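Side-chain contacts in tetratricopeptide repeat protein (Parabacteroides merdae ATCC 43184, PDB 4R7S), which is of unknown function but, as a tetratricopeptide repeat protein, probably serves as a helical scaffold for binding other proteins or peptides: residues E92-D97 / G116-Q121; D133-V138 / V143-G148; S26-M31 / T49-Q54. One frame throughout, in Å; residues are numbered along the deposited sequence.

Interaction 1 of 3, residues E92-D97 / G116-Q121; sequences EKALND and GLLYIQ
L95 meets both L118 and Y119. At its root, CB lies 4.1 Å from L118 CD1. From there CG stands anti to the backbone N (chi1 170°), which takes the isobutyl group away from that methyl and out toward the phenol end of Y119. The tip does the closest side-chain touching: L95 CD1 is 3.7 Å from Y119 CE1 and 3.8 Å from Y119 OH, so the phenol end meets a methyl, and the two side chains cross at about a right angle. These are helices 91-104 and 109-121, consecutive in the chain and running antiparallel as in tetratricopeptide repeats, with the axes of the two short segments 10.5 Å apart at 144°. L118 reaches across with the same CD1 methyl that L95 CB meets. It settles against the backbone at L95 N, 3.7 Å away, and also against the A94 methyl, with A94 CB to L118 CD1 at 3.9 Å. One methyl thus touches two successive residues of the facing helix. A94 also touches Y85 and T86 of helix 75-87. The Y119 ring has W127 as an edge-to-face partner, and A128 and D131 on helix 125-138 touch it too.

Interaction 2 of 3, residues D133-V138 / V143-G148; sequences DKILEV and VRARLG
The backbone N of A145 donates a hydrogen bond to OG of S142, just before the segment, while the A145 methyl points across at L136 and I135. That methyl is the hub. L136 CG approaches it most closely, at 3.7 Å from A145 CB, and L136 CD1 lies 4.0 Å from A145 CB. I135 comes in beside it with its short branch: its CG2 stands anti to the backbone N and ends 3.9 Å from A145 CB. The small residue is consistent with the close approach of the segment axes, 8.8 Å at 155°, a tight antiparallel pairing of helices 125-138 and 143-156, which follow one another in the tetratricopeptide repeat array. The other L136 methyl, CD2, sits over one face of the R146 guanidinium, 4.1 Å from R146 NE, and the two side chains cross at about a right angle. The arginine gets there because its chain runs extended from CG to NE, carrying the flat group to the margin of the contact; Y168 and L169 of helix 159-172 touch the same side chain. I135 is backed by Q109 and L112 of helix 109-121, and S142 touches it as well.

Interaction 3 of 3, residues S26-M31 / T49-Q54; sequences SLKAAM and TIQRRQ. With EDO (1,2-ethanediol), chain H.
The apolar part of this contact is one meeting of methyls: L27 CD1 and I50 CD1 face each other tip to tip at 3.5 Å, the two side chains crossing obliquely. Each points toward the other segment, and both have further cover, L27 from L43 and N46, I50 from V15 and L20. It joins helix 20-33 to the C-terminal part of helix 40-52, neighbouring helices of the first tetratricopeptide repeat region.

K28 and Q51, both extended beyond CG, only touch, meeting at about a right angle with K28 CE 4.1 Å from Q51 NE2. Their polar bonds go to other residues: K28 NZ makes a salt bridge to OE2 of E24, Q51 NE2 hydrogen-bonds to that same oxygen, and Q51 OE1 pairs with OG of S63. Q54 NE2 gives a nearly straight bond of 3.3 Å (164°) to I50 O, arriving from above the carbonyl plane, and also reaches OE1 of E24.

T49 OG1 holds O2 of the ethanediol at 2.7 Å, besides bonding to Y64 OH and T45 O. With alanine at T49 the hydroxyl is gone, which is likely to leave the diol O2, Y64 OH and T45 O each without that mate.

K28 NZ and Q51 NE2 are both N-H donors and have no bond to give each other; E24 OE2 takes a bond from each, and its negative charge probably lets the ammonium and the amide sit side by side.

In the fold
The three contacts follow one another along the superhelix, interaction 3 nearest the N-terminus, then 1, then 2. Interactions 1 and 2, centres about 17 Å apart, touch directly: I120 CD1, on the helix that carries L118 and Y119, packs 3.7 Å from G148 O. Interaction 3 stands apart, its centre about 27 Å from that of interaction 1 and about 35 Å from that of interaction 2, with nearest atoms about 9 and 13 Å away. Helix 75-87 bridges the first of these gaps: R52 makes a salt bridge to E87 and a hydrogen bond to S83 on it, while A94 rests on its Y85. The bound ethanediol and a PEG about 4 Å from the I50 side chain, both probably from the crystallisation liquor, lie at interaction 3.

Interaction 1 of 3, residues E92-D97 / G116-Q121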
loop_
_atom_site.group_PDB
_atom_site.type_symbol
_atom_site.label_atom_id
_atom_site.label_comp_id
_atom_site.label_asym_id
_atom_site.label_seq_id
_atom_site.Cartn_x
_atom_site.Cartn_y
_atom_site.Cartn_z
ATOM N N GLU A 92 5.915 -13.311 2.628
ATOM C CA GLU A 92 7.063 -13.739 3.438
ATOM C C GLU A 92 8.340 -13.028 2.986
ATOM O O GLU A 92 9.134 -12.588 3.826
ATOM C CB GLU A 92 7.245 -15.269 3.418
ATOM C CG GLU A 92 6.093 -16.043 4.063
ATOM C CD GLU A 92 5.728 -15.742 5.513
ATOM O OE1 GLU A 92 6.626 -15.808 6.387
ATOM O OE2 GLU A 92 4.527 -15.497 5.778
ATOM N N LYS A 93 8.484 -12.853 1.660
ATOM C CA LYS A 93 9.627 -12.180 1.055
ATOM C C LYS A 93 9.646 -10.678 1.428
ATOM O O LYS A 93 10.717 -10.154 1.745
ATOM C CB LYS A 93 9.631 -12.393 -0.465
ATOM C CG LYS A 93 10.206 -13.747 -0.850
ATOM C CD LYS A 93 10.428 -13.893 -2.334
ATOM C CE LYS A 93 11.038 -15.231 -2.671
ATOM N NZ LYS A 93 10.007 -16.291 -2.778
ATOM N N ALA A 94 8.471 -10.023 1.468
ATOM C CA ALA A 94 8.367 -8.613 1.840
ATOM C C ALA A 94 8.784 -8.424 3.281
ATOM O O ALA A 94 9.613 -7.562 3.566
ATOM C CB ALA A 94 6.947 -8.115 1.626
ATOM N N LEU A 95 8.239 -9.273 4.179
ATOM C CA LEU A 95 8.512 -9.305 5.617
ATOM C C LEU A 95 10.006 -9.505 5.861
ATOM O O LEU A 95 10.599 -8.723 6.606
ATOM C CB LEU A 95 7.660 -10.419 6.296
ATOM C CG LEU A 95 7.929 -10.804 7.772
ATOM C CD1 LEU A 95 7.757 -9.627 8.724
ATOM C CD2 LEU A 95 6.997 -11.909 8.210
ATOM N N ASN A 96 10.628 -10.485 5.171
ATOM C CA ASN A 96 12.062 -10.752 5.298
ATOM C C ASN A 96 12.921 -9.491 4.975
ATOM O O ASN A 96 13.920 -9.241 5.665
ATOM C CB ASN A 96 12.480 -11.935 4.408
ATOM C CG ASN A 96 13.976 -12.185 4.362
ATOM O OD1 ASN A 96 14.641 -12.361 5.397
ATOM N ND2 ASN A 96 14.549 -12.159 3.154
ATOM N N ASP A 97 12.534 -8.709 3.938
ATOM C CA ASP A 97 13.254 -7.477 3.584
ATOM C C ASP A 97 13.066 -6.381 4.671
ATOM O O ASP A 97 14.048 -5.686 4.989
ATOM C CB ASP A 97 12.835 -6.965 2.202
ATOM C CG ASP A 97 13.571 -7.594 1.024
ATOM O OD1 ASP A 97 14.490 -8.423 1.258
ATOM O OD2 ASP A 97 13.232 -7.261 -0.123
ATOM N N GLY A 116 4.195 -3.561 10.179
ATOM C CA GLY A 116 3.046 -3.541 11.076
ATOM C C GLY A 116 1.783 -4.013 10.381
ATOM O O GLY A 116 1.110 -4.922 10.871
ATOM N N LEU A 117 1.489 -3.433 9.209
ATOM C CA LEU A 117 0.352 -3.805 8.364
ATOM C C LEU A 117 0.447 -5.262 7.939
ATOM O O LEU A 117 -0.566 -5.967 8.015
ATOM C CB LEU A 117 0.284 -2.921 7.111
ATOM C CG LEU A 117 0.006 -1.424 7.301
ATOM C CD1 LEU A 117 -0.051 -0.723 5.949
ATOM C CD2 LEU A 117 -1.300 -1.172 8.072
ATOM N N LEU A 118 1.660 -5.721 7.488
ATOM C CA LEU A 118 1.886 -7.112 7.075
ATOM C C LEU A 118 1.558 -8.065 8.197
ATOM O O LEU A 118 0.955 -9.116 7.947
ATOM C CB LEU A 118 3.331 -7.375 6.634
ATOM C CG LEU A 118 3.748 -6.997 5.240
ATOM C CD1 LEU A 118 5.152 -7.476 4.993
ATOM C CD2 LEU A 118 2.817 -7.606 4.183
ATOM N N TYR A 119 1.974 -7.712 9.432
ATOM C CA TYR A 119 1.739 -8.526 10.608
ATOM C C TYR A 119 0.225 -8.633 10.880
ATOM O O TYR A 119 -0.237 -9.694 11.318
ATOM C CB TYR A 119 2.488 -7.963 11.832
ATOM C CG TYR A 119 3.945 -8.376 11.959
ATOM C CD1 TYR A 119 4.357 -9.669 11.634
ATOM C CD2 TYR A 119 4.894 -7.502 12.489
ATOM C CE1 TYR A 119 5.686 -10.070 11.797
ATOM C CE2 TYR A 119 6.222 -7.892 12.656
ATOM C CZ TYR A 119 6.616 -9.177 12.304
ATOM O OH TYR A 119 7.919 -9.571 12.482
ATOM N N ILE A 120 -0.551 -7.555 10.583
ATOM C CA ILE A 120 -2.005 -7.567 10.764
ATOM C C ILE A 120 -2.568 -8.617 9.800
ATOM O O ILE A 120 -3.261 -9.536 10.232
ATOM C CB ILE A 120 -2.659 -6.170 10.580
ATOM C CG1 ILE A 120 -2.349 -5.229 11.749
ATOM C CG2 ILE A 120 -4.175 -6.293 10.379
ATOM C CD1 ILE A 120 -2.693 -3.744 11.458
ATOM N N GLN A 121 -2.200 -8.504 8.522
ATOM C CA GLN A 121 -2.602 -9.393 7.439
ATOM C C GLN A 121 -2.233 -10.840 7.743
ATOM O O GLN A 121 -3.000 -11.730 7.396
ATOM C CB GLN A 121 -1.952 -8.929 6.138
ATOM C CG GLN A 121 -2.275 -9.752 4.900
ATOM C CD GLN A 121 -1.577 -9.231 3.666
ATOM O OE1 GLN A 121 -1.195 -8.052 3.563
ATOM N NE2 GLN A 121 -1.419 -10.104 2.688
#

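Interaction 2 of 3, residues D133-V138 / V143-G148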
loop_
_atom_site.group_PDB
_atom_site.type_symbol
_atom_site.label_atom_id
_atom_site.label_comp_id
_atom_site.label_asym_id
_atom_site.label_seq_id
_atom_site.Cartn_x
_atom_site.Cartn_y
_atom_site.Cartn_z
ATOM N N ASP A 133 3.720 0.859 18.109
ATOM C CA ASP A 133 4.230 1.497 19.332
ATOM C C ASP A 133 5.626 2.079 19.101
ATOM O O ASP A 133 5.894 3.184 19.565
ATOM C CB ASP A 133 4.250 0.519 20.508
ATOM C CG ASP A 133 2.886 0.197 21.096
ATOM O OD1 ASP A 133 1.970 1.060 21.003
ATOM O OD2 ASP A 133 2.741 -0.902 21.696
ATOM N N LYS A 134 6.499 1.356 18.350
ATOM C CA LYS A 134 7.863 1.796 18.024
ATOM C C LYS A 134 7.823 3.124 17.303
ATOM O O LYS A 134 8.646 3.976 17.611
ATOM C CB LYS A 134 8.627 0.744 17.182
ATOM C CG LYS A 134 10.155 0.932 17.143
ATOM C CD LYS A 134 10.875 0.549 18.451
ATOM C CE LYS A 134 12.329 0.950 18.460
ATOM N NZ LYS A 134 12.972 0.656 19.770
ATOM N N ILE A 135 6.868 3.309 16.355
ATOM C CA ILE A 135 6.691 4.570 15.622
ATOM C C ILE A 135 6.342 5.694 16.613
ATOM O O ILE A 135 7.027 6.711 16.642
ATOM C CB ILE A 135 5.633 4.479 14.487
ATOM C CG1 ILE A 135 5.979 3.354 13.500
ATOM C CG2 ILE A 135 5.510 5.843 13.773
ATOM C CD1 ILE A 135 4.987 3.035 12.451
ATOM N N LEU A 136 5.321 5.484 17.452
ATOM C CA LEU A 136 4.889 6.480 18.436
ATOM C C LEU A 136 5.969 6.818 19.491
ATOM O O LEU A 136 5.953 7.911 20.053
ATOM C CB LEU A 136 3.608 6.015 19.121
ATOM C CG LEU A 136 2.381 6.148 18.252
ATOM C CD1 LEU A 136 1.298 5.220 18.720
ATOM C CD2 LEU A 136 1.928 7.607 18.145
ATOM N N GLU A 137 6.905 5.899 19.730
ATOM C CA GLU A 137 8.012 6.081 20.665
ATOM C C GLU A 137 9.049 7.030 20.021
ATOM O O GLU A 137 9.710 7.779 20.752
ATOM C CB GLU A 137 8.599 4.695 21.013
ATOM C CG GLU A 137 9.981 4.625 21.637
ATOM C CD GLU A 137 10.542 3.215 21.730
ATOM O OE1 GLU A 137 9.742 2.254 21.842
ATOM O OE2 GLU A 137 11.787 3.069 21.684
ATOM N N VAL A 138 9.171 7.025 18.659
ATOM C CA VAL A 138 10.131 7.907 17.960
ATOM C C VAL A 138 9.414 9.145 17.378
ATOM O O VAL A 138 10.062 10.132 17.058
ATOM C CB VAL A 138 11.005 7.200 16.868
ATOM C CG1 VAL A 138 11.686 5.942 17.399
ATOM C CG2 VAL A 138 10.213 6.893 15.607
ATOM N N VAL A 143 0.170 9.977 13.069
ATOM C CA VAL A 143 -1.245 9.690 12.883
ATOM C C VAL A 143 -1.405 8.263 12.367
ATOM O O VAL A 143 -2.271 7.518 12.862
ATOM C CB VAL A 143 -1.845 10.726 11.896
ATOM C CG1 VAL A 143 -3.200 10.290 11.354
ATOM C CG2 VAL A 143 -1.908 12.117 12.524
ATOM N N ARG A 144 -0.587 7.878 11.357
ATOM C CA ARG A 144 -0.709 6.550 10.751
ATOM C C ARG A 144 -0.373 5.430 11.736
ATOM O O ARG A 144 -0.910 4.333 11.574
ATOM C CB ARG A 144 0.083 6.400 9.433
ATOM C CG ARG A 144 1.583 6.508 9.541
ATOM C CD ARG A 144 2.219 6.459 8.172
ATOM N NE ARG A 144 3.667 6.367 8.323
ATOM C CZ ARG A 144 4.513 6.033 7.358
ATOM N NH1 ARG A 144 4.068 5.784 6.129
ATOM N NH2 ARG A 144 5.814 5.949 7.609
ATOM N N ALA A 145 0.428 5.705 12.779
ATOM C CA ALA A 145 0.728 4.701 13.796
ATOM C C ALA A 145 -0.551 4.377 14.601
ATOM O O ALA A 145 -0.860 3.205 14.833
ATOM C CB ALA A 145 1.825 5.193 14.706
ATOM N N ARG A 146 -1.333 5.422 14.926
ATOM C CA ARG A 146 -2.603 5.335 15.650
ATOM C C ARG A 146 -3.624 4.611 14.781
ATOM O O ARG A 146 -4.343 3.761 15.286
ATOM C CB ARG A 146 -3.095 6.737 16.097
ATOM C CG ARG A 146 -2.181 7.381 17.159
ATOM C CD ARG A 146 -2.772 8.621 17.825
ATOM N NE ARG A 146 -1.816 9.218 18.759
ATOM C CZ ARG A 146 -1.680 8.896 20.046
ATOM N NH1 ARG A 146 -2.482 7.994 20.604
ATOM N NH2 ARG A 146 -0.749 9.479 20.786
ATOM N N LEU A 147 -3.616 4.868 13.468
ATOM C CA LEU A 147 -4.493 4.192 12.513
ATOM C C LEU A 147 -4.144 2.716 12.413
ATOM O O LEU A 147 -5.030 1.879 12.359
ATOM C CB LEU A 147 -4.357 4.857 11.151
ATOM C CG LEU A 147 -5.417 4.538 10.119
ATOM C CD1 LEU A 147 -6.769 5.109 10.522
ATOM C CD2 LEU A 147 -5.018 5.130 8.795
ATOM N N GLY A 148 -2.853 2.407 12.443
ATOM C CA GLY A 148 -2.373 1.034 12.467
ATOM C C GLY A 148 -2.993 0.295 13.639
ATOM O O GLY A 148 -3.533 -0.798 13.462
#

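Interaction 3 of 3, residues S26-M31 / T49-Q54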
loop_
_atom_site.group_PDB
_atom_site.type_symbol
_atom_site.label_atom_id
_atom_site.label_comp_id
_atom_site.label_asym_id
_atom_site.label_seq_id
_atom_site.Cartn_x
_atom_site.Cartn_y
_atom_site.Cartn_z
ATOM N N SER A 26 17.869 4.174 -21.714
ATOM C CA SER A 26 19.083 4.952 -21.416
ATOM C C SER A 26 19.882 4.288 -20.284
ATOM O O SER A 26 21.100 4.132 -20.416
ATOM C CB SER A 26 18.734 6.393 -21.052
ATOM O OG SER A 26 18.090 7.012 -22.150
ATOM N N LEU A 27 19.179 3.819 -19.230
ATOM C CA LEU A 27 19.801 3.127 -18.091
ATOM C C LEU A 27 20.451 1.810 -18.524
ATOM O O LEU A 27 21.622 1.569 -18.205
ATOM C CB LEU A 27 18.801 2.897 -16.947
ATOM C CG LEU A 27 18.490 4.163 -16.114
ATOM C CD1 LEU A 27 17.464 3.895 -15.070
ATOM C CD2 LEU A 27 19.710 4.709 -15.445
ATOM N N LYS A 28 19.713 1.000 -19.311
ATOM C CA LYS A 28 20.189 -0.265 -19.862
ATOM C C LYS A 28 21.388 -0.036 -20.746
ATOM O O LYS A 28 22.370 -0.788 -20.646
ATOM C CB LYS A 28 19.083 -0.961 -20.640
ATOM C CG LYS A 28 18.182 -1.797 -19.750
ATOM C CD LYS A 28 17.085 -2.487 -20.563
ATOM C CE LYS A 28 16.032 -3.089 -19.677
ATOM N NZ LYS A 28 14.815 -3.430 -20.441
ATOM N N ALA A 29 21.346 1.037 -21.568
ATOM C CA ALA A 29 22.440 1.384 -22.469
ATOM C C ALA A 29 23.679 1.819 -21.677
ATOM O O ALA A 29 24.803 1.394 -21.993
ATOM C CB ALA A 29 22.000 2.477 -23.426
ATOM N N ALA A 30 23.481 2.645 -20.639
ATOM C CA ALA A 30 24.583 3.087 -19.799
ATOM C C ALA A 30 25.307 1.874 -19.221
ATOM O O ALA A 30 26.526 1.769 -19.376
ATOM C CB ALA A 30 24.080 3.996 -18.689
HETATM N N MSE A 31 24.546 0.892 -18.704
HETATM C CA MSE A 31 25.112 -0.328 -18.120
HETATM C C MSE A 31 25.784 -1.281 -19.122
HETATM O O MSE A 31 26.655 -2.059 -18.723
HETATM C CB MSE A 31 24.067 -1.048 -17.307
HETATM C CG MSE A 31 23.877 -0.353 -15.986
HETATM SE SE MSE A 31 22.615 -1.212 -14.888
HETATM C CE MSE A 31 23.405 -3.121 -14.969
ATOM N N THR A 49 12.630 1.006 -10.197
ATOM C CA THR A 49 11.513 1.912 -9.939
ATOM C C THR A 49 10.811 2.323 -11.243
ATOM O O THR A 49 9.572 2.325 -11.277
ATOM C CB THR A 49 11.965 3.118 -9.132
ATOM O OG1 THR A 49 12.869 2.680 -8.126
ATOM C CG2 THR A 49 10.815 3.781 -8.434
ATOM N N ILE A 50 11.592 2.647 -12.304
ATOM C CA ILE A 50 11.094 3.009 -13.641
ATOM C C ILE A 50 10.272 1.828 -14.228
ATOM O O ILE A 50 9.185 2.046 -14.776
ATOM C CB ILE A 50 12.280 3.409 -14.555
ATOM C CG1 ILE A 50 12.841 4.780 -14.142
ATOM C CG2 ILE A 50 11.902 3.379 -16.038
ATOM C CD1 ILE A 50 14.213 5.044 -14.623
ATOM N N GLN A 51 10.792 0.595 -14.074
ATOM C CA GLN A 51 10.155 -0.638 -14.517
ATOM C C GLN A 51 8.868 -0.900 -13.734
ATOM O O GLN A 51 7.873 -1.299 -14.334
ATOM C CB GLN A 51 11.110 -1.838 -14.398
ATOM C CG GLN A 51 12.240 -1.785 -15.420
ATOM C CD GLN A 51 13.163 -2.970 -15.309
ATOM O OE1 GLN A 51 13.530 -3.406 -14.218
ATOM N NE2 GLN A 51 13.569 -3.514 -16.441
ATOM N N ARG A 52 8.883 -0.657 -12.413
ATOM C CA ARG A 52 7.712 -0.842 -11.543
ATOM C C ARG A 52 6.594 0.146 -11.927
ATOM O O ARG A 52 5.435 -0.253 -11.994
ATOM C CB ARG A 52 8.096 -0.667 -10.060
ATOM C CG ARG A 52 7.003 -1.110 -9.091
ATOM C CD ARG A 52 7.240 -0.589 -7.688
ATOM N NE ARG A 52 6.251 -1.148 -6.767
ATOM C CZ ARG A 52 6.222 -0.945 -5.455
ATOM N NH1 ARG A 52 7.140 -0.183 -4.873
ATOM N NH2 ARG A 52 5.274 -1.496 -4.715
ATOM N N ARG A 53 6.951 1.422 -12.197
ATOM C CA ARG A 53 6.005 2.466 -12.587
ATOM C C ARG A 53 5.397 2.212 -13.989
ATOM O O ARG A 53 4.482 2.927 -14.387
ATOM C CB ARG A 53 6.671 3.836 -12.535
ATOM C CG ARG A 53 6.840 4.400 -11.125
ATOM C CD ARG A 53 7.610 5.698 -11.148
ATOM N NE ARG A 53 6.944 6.715 -11.962
ATOM C CZ ARG A 53 7.534 7.802 -12.452
ATOM N NH1 ARG A 53 8.826 8.022 -12.236
ATOM N NH2 ARG A 53 6.840 8.669 -13.175
ATOM N N GLN A 54 5.891 1.189 -14.708
ATOM C CA GLN A 54 5.392 0.758 -16.010
ATOM C C GLN A 54 4.525 -0.493 -15.879
ATOM O O GLN A 54 3.899 -0.918 -16.864
ATOM C CB GLN A 54 6.550 0.462 -16.955
ATOM C CG GLN A 54 7.032 1.672 -17.732
ATOM C CD GLN A 54 8.230 1.280 -18.561
ATOM O OE1 GLN A 54 8.113 0.838 -19.714
ATOM N NE2 GLN A 54 9.399 1.345 -17.953
HETATM C C1 EDO H . 12.350 6.002 -5.770
HETATM O O1 EDO H . 11.170 5.557 -5.092
HETATM C C2 EDO H . 13.480 4.931 -5.697
HETATM O O2 EDO H . 14.092 4.767 -6.974
#